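Local atomic coordinates of hypothetical protein (Bacteroides caccae, PDB entry 4M8R), a protein that is of unknown function but joins an N-terminal Ig-like domain to a WD40-like domain that probably folds as a beta-propeller. Residues A[371-376]-A[418-423]; A[381-386]-A[393-398]; A[116-121]-A[132-137]. One frame throughout, in Å; residues are numbered along the deposited sequence.

Interaction 1. Residues A[371-376]-A[418-423]; sequences SITNRL and SVVWAN. With EDO (1,2-ethanediol), chain H.
Swung opposite their own backbone nitrogens, OG of Ser371 and OG1 of Thr373 (chi1 -176°) reach across to strand 419-422, where each accepts one amide. Val419 N lies 3.2 Å from Ser371 OG and Trp421 N 3.2 Å from Thr373 OG1, the latter bond nearly straight at 170°. The strands run side by side in the same direction, but their axes stand 6.5 Å apart, and the hydroxyls bridge them in place of main-chain pairing. Further on, Arg375 drapes over one face of Trp421. Arg375 CB sits 3.6 Å above the centroid of the Trp421 five-membered ring, and CG covers the middle of the indole. After a bend at chi3, Arg375 NE comes 3.4 Å from Trp421 CZ2, the guanidinium tilted 37° to the ring. Arg375 NH1 pairs with Glu135 of the second subunit, so the indole flanks a charge used at the subunit interface. Beyond the contact, strand 368-373 is flanked by strand 381-387 and strand 419-422 by strand 118-123; the pair thus joins the edge strands of two four-stranded sheets, consistent with the inner strands of adjacent propeller blades.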
loop_
_atom_site.group_PDB
_atom_site.type_symbol
_atom_site.label_atom_id
_atom_site.label_comp_id
_atom_site.label_asym_id
_atom_site.label_seq_id
_atom_site.Cartn_x
_atom_site.Cartn_y
_atom_site.Cartn_z
ATOM N N SER A 371 -15.798 31.922 -4.190
ATOM C CA SER A 371 -15.606 30.578 -3.682
ATOM C C SER A 371 -14.430 29.918 -4.387
ATOM O O SER A 371 -14.189 30.163 -5.572
ATOM C CB SER A 371 -16.869 29.746 -3.891
ATOM O OG SER A 371 -16.851 28.577 -3.092
ATOM N N ILE A 372 -13.689 29.102 -3.638
ATOM C CA ILE A 372 -12.619 28.269 -4.185
ATOM C C ILE A 372 -12.775 26.865 -3.615
ATOM O O ILE A 372 -13.069 26.699 -2.433
ATOM C CB ILE A 372 -11.217 28.805 -3.815
ATOM C CG1 ILE A 372 -11.073 30.275 -4.216
ATOM C CG2 ILE A 372 -10.130 27.971 -4.487
ATOM C CD1 ILE A 372 -9.710 30.861 -3.921
ATOM N N THR A 373 -12.561 25.858 -4.454
ATOM C CA THR A 373 -12.664 24.470 -4.014
ATOM C C THR A 373 -11.867 23.552 -4.950
ATOM O O THR A 373 -11.462 23.978 -6.032
ATOM C CB THR A 373 -14.142 24.047 -3.901
ATOM O OG1 THR A 373 -14.234 22.714 -3.384
ATOM C CG2 THR A 373 -14.853 24.154 -5.254
ATOM N N ASN A 374 -11.632 22.309 -4.522
ATOM C CA ASN A 374 -10.700 21.412 -5.207
ATOM C C ASN A 374 -11.336 20.093 -5.602
ATOM O O ASN A 374 -11.998 19.455 -4.790
ATOM C CB ASN A 374 -9.505 21.094 -4.311
ATOM C CG ASN A 374 -8.737 22.329 -3.893
ATOM O OD1 ASN A 374 -9.223 23.133 -3.106
ATOM N ND2 ASN A 374 -7.524 22.474 -4.406
ATOM N N ARG A 375 -11.114 19.686 -6.847
ATOM C CA ARG A 375 -11.551 18.385 -7.322
ATOM C C ARG A 375 -10.364 17.437 -7.205
ATOM O O ARG A 375 -9.397 17.550 -7.961
ATOM C CB ARG A 375 -12.032 18.468 -8.774
ATOM C CG ARG A 375 -13.022 17.367 -9.120
ATOM C CD ARG A 375 -12.984 16.938 -10.575
ATOM N NE ARG A 375 -13.367 17.996 -11.502
ATOM C CZ ARG A 375 -13.869 17.791 -12.718
ATOM N NH1 ARG A 375 -14.084 16.560 -13.171
ATOM N NH2 ARG A 375 -14.174 18.832 -13.481
ATOM N N LEU A 376 -10.439 16.504 -6.260
ATOM C CA LEU A 376 -9.264 15.719 -5.879
ATOM C C LEU A 376 -8.939 14.518 -6.764
ATOM O O LEU A 376 -7.935 13.862 -6.526
ATOM C CB LEU A 376 -9.370 15.289 -4.413
ATOM C CG LEU A 376 -9.519 16.445 -3.415
ATOM C CD1 LEU A 376 -9.555 15.915 -1.989
ATOM C CD2 LEU A 376 -8.397 17.461 -3.587
ATOM N N SER A 418 -21.302 30.021 -2.613
ATOM C CA SER A 418 -20.382 28.951 -2.258
ATOM C C SER A 418 -20.686 27.716 -3.081
ATOM O O SER A 418 -21.843 27.300 -3.191
ATOM C CB SER A 418 -20.505 28.617 -0.774
ATOM O OG SER A 418 -20.339 29.776 0.019
ATOM N N VAL A 419 -19.642 27.143 -3.669
ATOM C CA VAL A 419 -19.735 25.826 -4.292
ATOM C C VAL A 419 -18.628 24.942 -3.743
ATOM O O VAL A 419 -17.592 25.438 -3.303
ATOM C CB VAL A 419 -19.644 25.881 -5.831
ATOM C CG1 VAL A 419 -20.871 26.572 -6.404
ATOM C CG2 VAL A 419 -18.362 26.563 -6.290
ATOM N N VAL A 420 -18.852 23.635 -3.781
ATOM C CA VAL A 420 -17.912 22.677 -3.224
ATOM C C VAL A 420 -17.888 21.399 -4.047
ATOM O O VAL A 420 -18.933 20.869 -4.417
ATOM C CB VAL A 420 -18.255 22.360 -1.745
ATOM C CG1 VAL A 420 -19.716 21.947 -1.590
ATOM C CG2 VAL A 420 -17.332 21.285 -1.191
ATOM N N TRP A 421 -16.686 20.918 -4.346
ATOM C CA TRP A 421 -16.515 19.597 -4.942
ATOM C C TRP A 421 -16.640 18.534 -3.850
ATOM O O TRP A 421 -16.128 18.714 -2.743
ATOM C CB TRP A 421 -15.140 19.478 -5.596
ATOM C CG TRP A 421 -15.029 20.078 -6.969
ATOM C CD1 TRP A 421 -14.284 21.158 -7.332
ATOM C CD2 TRP A 421 -15.669 19.612 -8.162
ATOM N NE1 TRP A 421 -14.421 21.396 -8.672
ATOM C CE2 TRP A 421 -15.264 20.464 -9.207
ATOM C CE3 TRP A 421 -16.541 18.558 -8.446
ATOM C CZ2 TRP A 421 -15.704 20.300 -10.523
ATOM C CZ3 TRP A 421 -16.982 18.394 -9.754
ATOM C CH2 TRP A 421 -16.561 19.261 -10.777
ATOM N N ALA A 422 -17.311 17.427 -4.155
ATOM C CA ALA A 422 -17.488 16.370 -3.162
ATOM C C ALA A 422 -17.726 15.002 -3.762
ATOM O O ALA A 422 -18.297 14.873 -4.842
ATOM C CB ALA A 422 -18.632 16.714 -2.227
ATOM N N ASN A 423 -17.244 13.987 -3.051
ATOM C CA ASN A 423 -17.663 12.607 -3.265
ATOM C C ASN A 423 -17.711 11.878 -1.920
ATOM O O ASN A 423 -17.581 12.518 -0.864
ATOM C CB ASN A 423 -16.743 11.885 -4.257
ATOM C CG ASN A 423 -15.375 11.573 -3.681
ATOM O OD1 ASN A 423 -14.978 12.111 -2.648
ATOM N ND2 ASN A 423 -14.649 10.689 -4.349
ATOM O OXT ASN A 423 -17.880 10.656 -1.859
HETATM C C1 EDO H . -9.725 26.438 -0.401
HETATM O O1 EDO H . -11.011 26.214 0.184
HETATM C C2 EDO H . -9.382 25.243 -1.278
HETATM O O2 EDO H . -8.152 25.449 -1.988
#

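Interaction 2. Residues A[381-386]-A[393-398]; sequences TITVLF and RTTSDF
Phe386 reaches over Thr394 to Ser396 on the opposing strand. Phe386 CB lies 4.0 Å from Thr394 O. With CG turned opposite its own carbonyl carbon (chi1 -52°), the ring is carried back along the sheet: Phe386 CD2 passes Thr394 O at 3.8 Å, obliquely to the ring. Phe386 CE2 meets Ser396 CB at 3.8 Å, in plane at the ring edge. Val384 CG1 from the same strand covers one ring face, off toward the rim, and Trp405 packs edge-to-face. Beneath the ring the backbones of Phe386 and Thr394 exchange both of their hydrogen bonds, as do Val384 with Ser396 and Ile382 with Phe398. This is an antiparallel beta hairpin, and its strands are the two middle ones of a four-stranded sheet between 368-373 and 404-407, consistent with one blade of a beta-propeller. Thr383 and Asp397 form a non-hydrogen-bonded pair on the face they share with Leu385 and Thr395. There Thr383 OG1 donates to Asp397 OD1 across a short 2.5 Å, on the syn side and 24° out of the carboxylate plane, while it accepts from Trp421 NE1; the hydroxyl thus links the indole N-H to the acid. Thr383 CG2 stays near the same carboxylate and also touches Thr395 CG2 at 3.9 Å. The end of Leu385 turns toward the partner strand, CD1 coming within 3.6 Å of Thr395 OG1. On the face carrying Phe386, Ile382 and Phe398 lie flank to flank, Ile382 CG1 4.1 Å from Phe398 CB, and the Phe398 ring leads off toward Phe361 and Trp405.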
loop_
_atom_site.group_PDB
_atom_site.type_symbol
_atom_site.label_atom_id
_atom_site.label_comp_id
_atom_site.label_asym_id
_atom_site.label_seq_id
_atom_site.Cartn_x
_atom_site.Cartn_y
_atom_site.Cartn_z
ATOM N N THR A 381 -4.943 21.590 -9.656
ATOM C CA THR A 381 -5.981 22.525 -10.083
ATOM C C THR A 381 -6.782 23.047 -8.902
ATOM O O THR A 381 -6.866 22.403 -7.855
ATOM C CB THR A 381 -6.972 21.903 -11.094
ATOM O OG1 THR A 381 -7.810 20.950 -10.432
ATOM C CG2 THR A 381 -6.237 21.222 -12.240
ATOM N N ILE A 382 -7.357 24.227 -9.090
ATOM C CA ILE A 382 -8.389 24.745 -8.207
ATOM C C ILE A 382 -9.595 25.106 -9.052
ATOM O O ILE A 382 -9.471 25.367 -10.251
ATOM C CB ILE A 382 -7.929 25.982 -7.415
ATOM C CG1 ILE A 382 -7.439 27.096 -8.346
ATOM C CG2 ILE A 382 -6.833 25.596 -6.434
ATOM C CD1 ILE A 382 -7.164 28.403 -7.630
ATOM N N THR A 383 -10.761 25.105 -8.422
ATOM C CA THR A 383 -11.987 25.491 -9.084
ATOM C C THR A 383 -12.495 26.740 -8.409
ATOM O O THR A 383 -12.586 26.797 -7.185
ATOM C CB THR A 383 -13.028 24.377 -8.995
ATOM O OG1 THR A 383 -12.494 23.198 -9.614
ATOM C CG2 THR A 383 -14.317 24.787 -9.692
ATOM N N VAL A 384 -12.825 27.740 -9.218
ATOM C CA VAL A 384 -13.096 29.078 -8.724
ATOM C C VAL A 384 -14.435 29.586 -9.237
ATOM O O VAL A 384 -14.810 29.319 -10.377
ATOM C CB VAL A 384 -11.977 30.039 -9.162
ATOM C CG1 VAL A 384 -12.289 31.468 -8.750
ATOM C CG2 VAL A 384 -10.647 29.592 -8.571
ATOM N N LEU A 385 -15.142 30.319 -8.378
ATOM C CA LEU A 385 -16.415 30.927 -8.720
ATOM C C LEU A 385 -16.272 32.450 -8.698
ATOM O O LEU A 385 -15.972 33.025 -7.652
ATOM C CB LEU A 385 -17.487 30.476 -7.726
ATOM C CG LEU A 385 -18.934 30.869 -8.030
ATOM C CD1 LEU A 385 -19.473 30.135 -9.251
ATOM C CD2 LEU A 385 -19.804 30.586 -6.820
ATOM N N PHE A 386 -16.493 33.091 -9.849
ATOM C CA PHE A 386 -16.401 34.553 -9.993
ATOM C C PHE A 386 -17.768 35.187 -10.124
ATOM O O PHE A 386 -18.731 34.521 -10.493
ATOM C CB PHE A 386 -15.651 34.941 -11.265
ATOM C CG PHE A 386 -14.320 34.291 -11.407
ATOM C CD1 PHE A 386 -13.241 34.731 -10.658
ATOM C CD2 PHE A 386 -14.141 33.243 -12.299
ATOM C CE1 PHE A 386 -12.003 34.127 -10.788
ATOM C CE2 PHE A 386 -12.908 32.635 -12.435
ATOM C CZ PHE A 386 -11.834 33.078 -11.676
ATOM N N ARG A 393 -22.351 35.045 -13.106
ATOM C CA ARG A 393 -21.357 34.231 -12.404
ATOM C C ARG A 393 -20.649 33.228 -13.318
ATOM O O ARG A 393 -21.241 32.707 -14.263
ATOM C CB ARG A 393 -22.003 33.507 -11.217
ATOM C CG ARG A 393 -21.817 34.254 -9.909
ATOM C CD ARG A 393 -22.741 33.761 -8.818
ATOM N NE ARG A 393 -22.396 34.346 -7.524
ATOM C CZ ARG A 393 -22.656 35.601 -7.158
ATOM N NH1 ARG A 393 -23.270 36.448 -7.979
ATOM N NH2 ARG A 393 -22.291 36.020 -5.951
ATOM N N THR A 394 -19.378 32.966 -13.019
ATOM C CA THR A 394 -18.534 32.103 -13.847
ATOM C C THR A 394 -17.815 31.071 -12.981
ATOM O O THR A 394 -17.377 31.381 -11.875
ATOM C CB THR A 394 -17.487 32.937 -14.617
ATOM O OG1 THR A 394 -18.142 34.017 -15.293
ATOM C CG2 THR A 394 -16.736 32.083 -15.639
ATOM N N THR A 395 -17.706 29.846 -13.489
ATOM C CA THR A 395 -16.971 28.782 -12.820
ATOM C C THR A 395 -15.791 28.397 -13.697
ATOM O O THR A 395 -15.968 28.128 -14.886
ATOM C CB THR A 395 -17.861 27.546 -12.599
ATOM O OG1 THR A 395 -19.124 27.955 -12.059
ATOM C CG2 THR A 395 -17.197 26.562 -11.647
ATOM N N SER A 396 -14.590 28.362 -13.124
ATOM C CA SER A 396 -13.390 28.115 -13.920
ATOM C C SER A 396 -12.282 27.400 -13.151
ATOM O O SER A 396 -12.076 27.647 -11.962
ATOM C CB SER A 396 -12.860 29.439 -14.469
ATOM O OG SER A 396 -12.106 29.225 -15.648
ATOM N N ASP A 397 -11.582 26.508 -13.848
ATOM C CA ASP A 397 -10.438 25.782 -13.289
ATOM C C ASP A 397 -9.135 26.458 -13.694
ATOM O O ASP A 397 -8.977 26.855 -14.846
ATOM C CB ASP A 397 -10.400 24.332 -13.804
ATOM C CG ASP A 397 -11.261 23.379 -12.991
ATOM O OD1 ASP A 397 -11.881 23.791 -11.983
ATOM O OD2 ASP A 397 -11.310 22.195 -13.371
ATOM N N PHE A 398 -8.207 26.581 -12.751
ATOM C CA PHE A 398 -6.841 26.987 -13.068
ATOM C C PHE A 398 -5.913 25.789 -12.911
ATOM O O PHE A 398 -5.899 25.149 -11.860
ATOM C CB PHE A 398 -6.375 28.107 -12.147
ATOM C CG PHE A 398 -5.041 28.677 -12.530
ATOM C CD1 PHE A 398 -4.930 29.546 -13.607
ATOM C CD2 PHE A 398 -3.894 28.339 -11.825
ATOM C CE1 PHE A 398 -3.703 30.076 -13.967
ATOM C CE2 PHE A 398 -2.664 28.863 -12.180
ATOM C CZ PHE A 398 -2.567 29.736 -13.250
#

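Interaction 3. Residues A[116-121]-A[132-137]; sequences DFRLYG and AYAEET
Leu119 O is gripped by two consecutive amides of the neighbouring strand: Ala132 N at 2.7 Å and Tyr133 N at 3.1 Å, both tilted some 20° from the carbonyl plane. In return Leu119 N donates to Tyr133 O at 2.9 Å. Two residues thus face one, a classic beta bulge; Ala132 takes the extra position with helix-like backbone angles (-90°/-33°), and its methyl packs beside the carbonyl oxygen it helps to hold. Within the bulge Leu119 and Tyr133 remain a hydrogen-bonded antiparallel pair, their CB atoms 3.9 Å apart on one face of the sheet. The bulge interrupts the hairpin of strands 118-123 and 128-133, which lies in a four-stranded sheet with 143-145 on one side and the C-terminal strand 419-422 on the other. The meeting of the first hairpin of the WD40-like domain with the C-terminal strand in one sheet recalls the ring closure of beta-propellers. Arg118 stretches out straight through CD to NE and runs alongside Ala134, whose CB touches Arg118 CG at 3.9 Å. Beyond that, Arg118 NE makes a straight salt bridge to Asp116 OD2, 3.0 Å long; the oxygen lies in the guanidinium plane and is met on its syn side, though well out of the carboxylate plane. A second, weak bond joins Arg118 NH2 to Asp116 OD1. A leucine in place of Arg118 would probably leave the buried Asp116 carboxylate without its positive mate, and the methyl of Ala134 with less of a chain to lie against. Asp116 OD2 also stands 4.8 Å from Glu135 OE2, a nearby like charge whose effect the guanidinium is likely to offset. Glu135 turns to Arg375 of the second subunit, and Glu136 OE2 accepts from Asp410 N of that subunit.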
loop_
_atom_site.group_PDB
_atom_site.type_symbol
_atom_site.label_atom_id
_atom_site.label_comp_id
_atom_site.label_asym_id
_atom_site.label_seq_id
_atom_site.Cartn_x
_atom_site.Cartn_y
_atom_site.Cartn_z
ATOM N N ASP A 116 -17.440 9.313 -8.070
ATOM C CA ASP A 116 -17.151 10.432 -8.972
ATOM C C ASP A 116 -17.396 11.771 -8.280
ATOM O O ASP A 116 -18.378 11.935 -7.554
ATOM C CB ASP A 116 -17.978 10.352 -10.265
ATOM C CG ASP A 116 -19.478 10.511 -10.027
ATOM O OD1 ASP A 116 -20.051 9.685 -9.284
ATOM O OD2 ASP A 116 -20.082 11.452 -10.594
ATOM N N PHE A 117 -16.501 12.726 -8.516
ATOM C CA PHE A 117 -16.613 14.041 -7.903
ATOM C C PHE A 117 -17.719 14.861 -8.548
ATOM O O PHE A 117 -17.834 14.902 -9.760
ATOM C CB PHE A 117 -15.274 14.788 -7.960
ATOM C CG PHE A 117 -14.392 14.503 -6.786
ATOM C CD1 PHE A 117 -13.529 13.419 -6.799
ATOM C CD2 PHE A 117 -14.454 15.301 -5.650
ATOM C CE1 PHE A 117 -12.730 13.137 -5.706
ATOM C CE2 PHE A 117 -13.657 15.029 -4.551
ATOM C CZ PHE A 117 -12.796 13.942 -4.579
ATOM N N ARG A 118 -18.521 15.510 -7.709
ATOM C CA ARG A 118 -19.670 16.297 -8.147
ATOM C C ARG A 118 -19.632 17.667 -7.478
ATOM O O ARG A 118 -19.150 17.802 -6.352
ATOM C CB ARG A 118 -20.962 15.561 -7.791
ATOM C CG ARG A 118 -21.064 14.189 -8.443
ATOM C CD ARG A 118 -22.293 13.403 -8.027
ATOM N NE ARG A 118 -22.311 12.096 -8.677
ATOM C CZ ARG A 118 -23.247 11.165 -8.492
ATOM N NH1 ARG A 118 -24.271 11.387 -7.676
ATOM N NH2 ARG A 118 -23.162 10.004 -9.133
ATOM N N LEU A 119 -20.123 18.683 -8.178
ATOM C CA LEU A 119 -20.090 20.049 -7.673
ATOM C C LEU A 119 -21.450 20.423 -7.085
ATOM O O LEU A 119 -22.487 20.225 -7.729
ATOM C CB LEU A 119 -19.721 21.015 -8.798
ATOM C CG LEU A 119 -19.405 22.444 -8.372
ATOM C CD1 LEU A 119 -18.127 22.511 -7.552
ATOM C CD2 LEU A 119 -19.304 23.330 -9.603
ATOM N N TYR A 120 -21.433 20.965 -5.869
ATOM C CA TYR A 120 -22.649 21.330 -5.151
ATOM C C TYR A 120 -22.624 22.806 -4.784
ATOM O O TYR A 120 -21.592 23.323 -4.371
ATOM C CB TYR A 120 -22.780 20.500 -3.875
ATOM C CG TYR A 120 -22.823 19.009 -4.103
ATOM C CD1 TYR A 120 -21.652 18.274 -4.255
ATOM C CD2 TYR A 120 -24.037 18.328 -4.162
ATOM C CE1 TYR A 120 -21.687 16.908 -4.466
ATOM C CE2 TYR A 120 -24.083 16.960 -4.373
ATOM C CZ TYR A 120 -22.905 16.254 -4.526
ATOM O OH TYR A 120 -22.948 14.894 -4.734
ATOM N N GLY A 121 -23.762 23.476 -4.928
ATOM C CA GLY A 121 -23.889 24.890 -4.573
ATOM C C GLY A 121 -24.837 25.107 -3.406
ATOM O O GLY A 121 -25.811 24.366 -3.242
ATOM N N ALA A 132 -24.893 21.033 -8.660
ATOM C CA ALA A 132 -24.744 21.950 -9.792
ATOM C C ALA A 132 -24.136 21.266 -11.007
ATOM O O ALA A 132 -24.439 21.630 -12.141
ATOM C CB ALA A 132 -23.889 23.144 -9.389
ATOM N N TYR A 133 -23.258 20.294 -10.768
ATOM C CA TYR A 133 -22.611 19.565 -11.853
ATOM C C TYR A 133 -22.290 18.128 -11.462
ATOM O O TYR A 133 -21.815 17.853 -10.358
ATOM C CB TYR A 133 -21.322 20.277 -12.291
ATOM C CG TYR A 133 -20.497 19.476 -13.275
ATOM C CD1 TYR A 133 -20.739 19.553 -14.640
ATOM C CD2 TYR A 133 -19.485 18.626 -12.836
ATOM C CE1 TYR A 133 -19.992 18.814 -15.542
ATOM C CE2 TYR A 133 -18.738 17.878 -13.729
ATOM C CZ TYR A 133 -18.993 17.980 -15.080
ATOM O OH TYR A 133 -18.248 17.243 -15.964
ATOM N N ALA A 134 -22.558 17.221 -12.391
ATOM C CA ALA A 134 -22.069 15.850 -12.322
ATOM C C ALA A 134 -21.822 15.421 -13.755
ATOM O O ALA A 134 -22.517 15.881 -14.658
ATOM C CB ALA A 134 -23.089 14.946 -11.653
ATOM N N GLU A 135 -20.839 14.558 -13.981
ATOM C CA GLU A 135 -20.540 14.140 -15.346
ATOM C C GLU A 135 -21.559 13.125 -15.861
ATOM O O GLU A 135 -22.347 12.577 -15.093
ATOM C CB GLU A 135 -19.102 13.644 -15.488
ATOM C CG GLU A 135 -18.751 12.391 -14.720
ATOM C CD GLU A 135 -17.278 12.062 -14.855
ATOM O OE1 GLU A 135 -16.842 11.780 -15.999
ATOM O OE2 GLU A 135 -16.564 12.086 -13.827
ATOM N N GLU A 136 -21.524 12.888 -17.170
ATOM C CA GLU A 136 -22.638 12.264 -17.893
ATOM C C GLU A 136 -23.128 10.936 -17.298
ATOM O O GLU A 136 -22.394 10.239 -16.589
ATOM C CB GLU A 136 -22.280 12.092 -19.378
ATOM C CG GLU A 136 -23.485 12.004 -20.310
ATOM C CD GLU A 136 -23.362 12.915 -21.513
ATOM O OE1 GLU A 136 -23.120 14.122 -21.307
ATOM O OE2 GLU A 136 -23.519 12.436 -22.659
ATOM N N THR A 137 -24.389 10.620 -17.602
ATOM C CA THR A 137 -25.106 9.440 -17.099
ATOM C C THR A 137 -25.381 9.536 -15.598
ATOM O O THR A 137 -25.413 8.517 -14.907
ATOM C CB THR A 137 -24.401 8.094 -17.436
ATOM O OG1 THR A 137 -23.270 7.888 -16.577
ATOM C CG2 THR A 137 -23.963 8.047 -18.895
#

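How the interactions relate
Along the chain interaction 3 comes first, and interaction 2 is nested inside the long loop that interaction 1 closes. Interaction 1 touches both of the others, its centre about 10 Å from each; the centres of interactions 2 and 3 are about 14 Å apart. Strand 368-373 shares a sheet with the hairpin of interaction 2, bonded to it through Thr373 O and Thr383 N, while strand 419-422 shares another with strand 118-123, bonded through Val420 and Tyr120 and through Ala422 and Arg118. The C-terminal strand thus completes the sheet begun by the first hairpin of the WD40-like domain, probably closing the propeller, and interaction 1 seats that sheet against its neighbour.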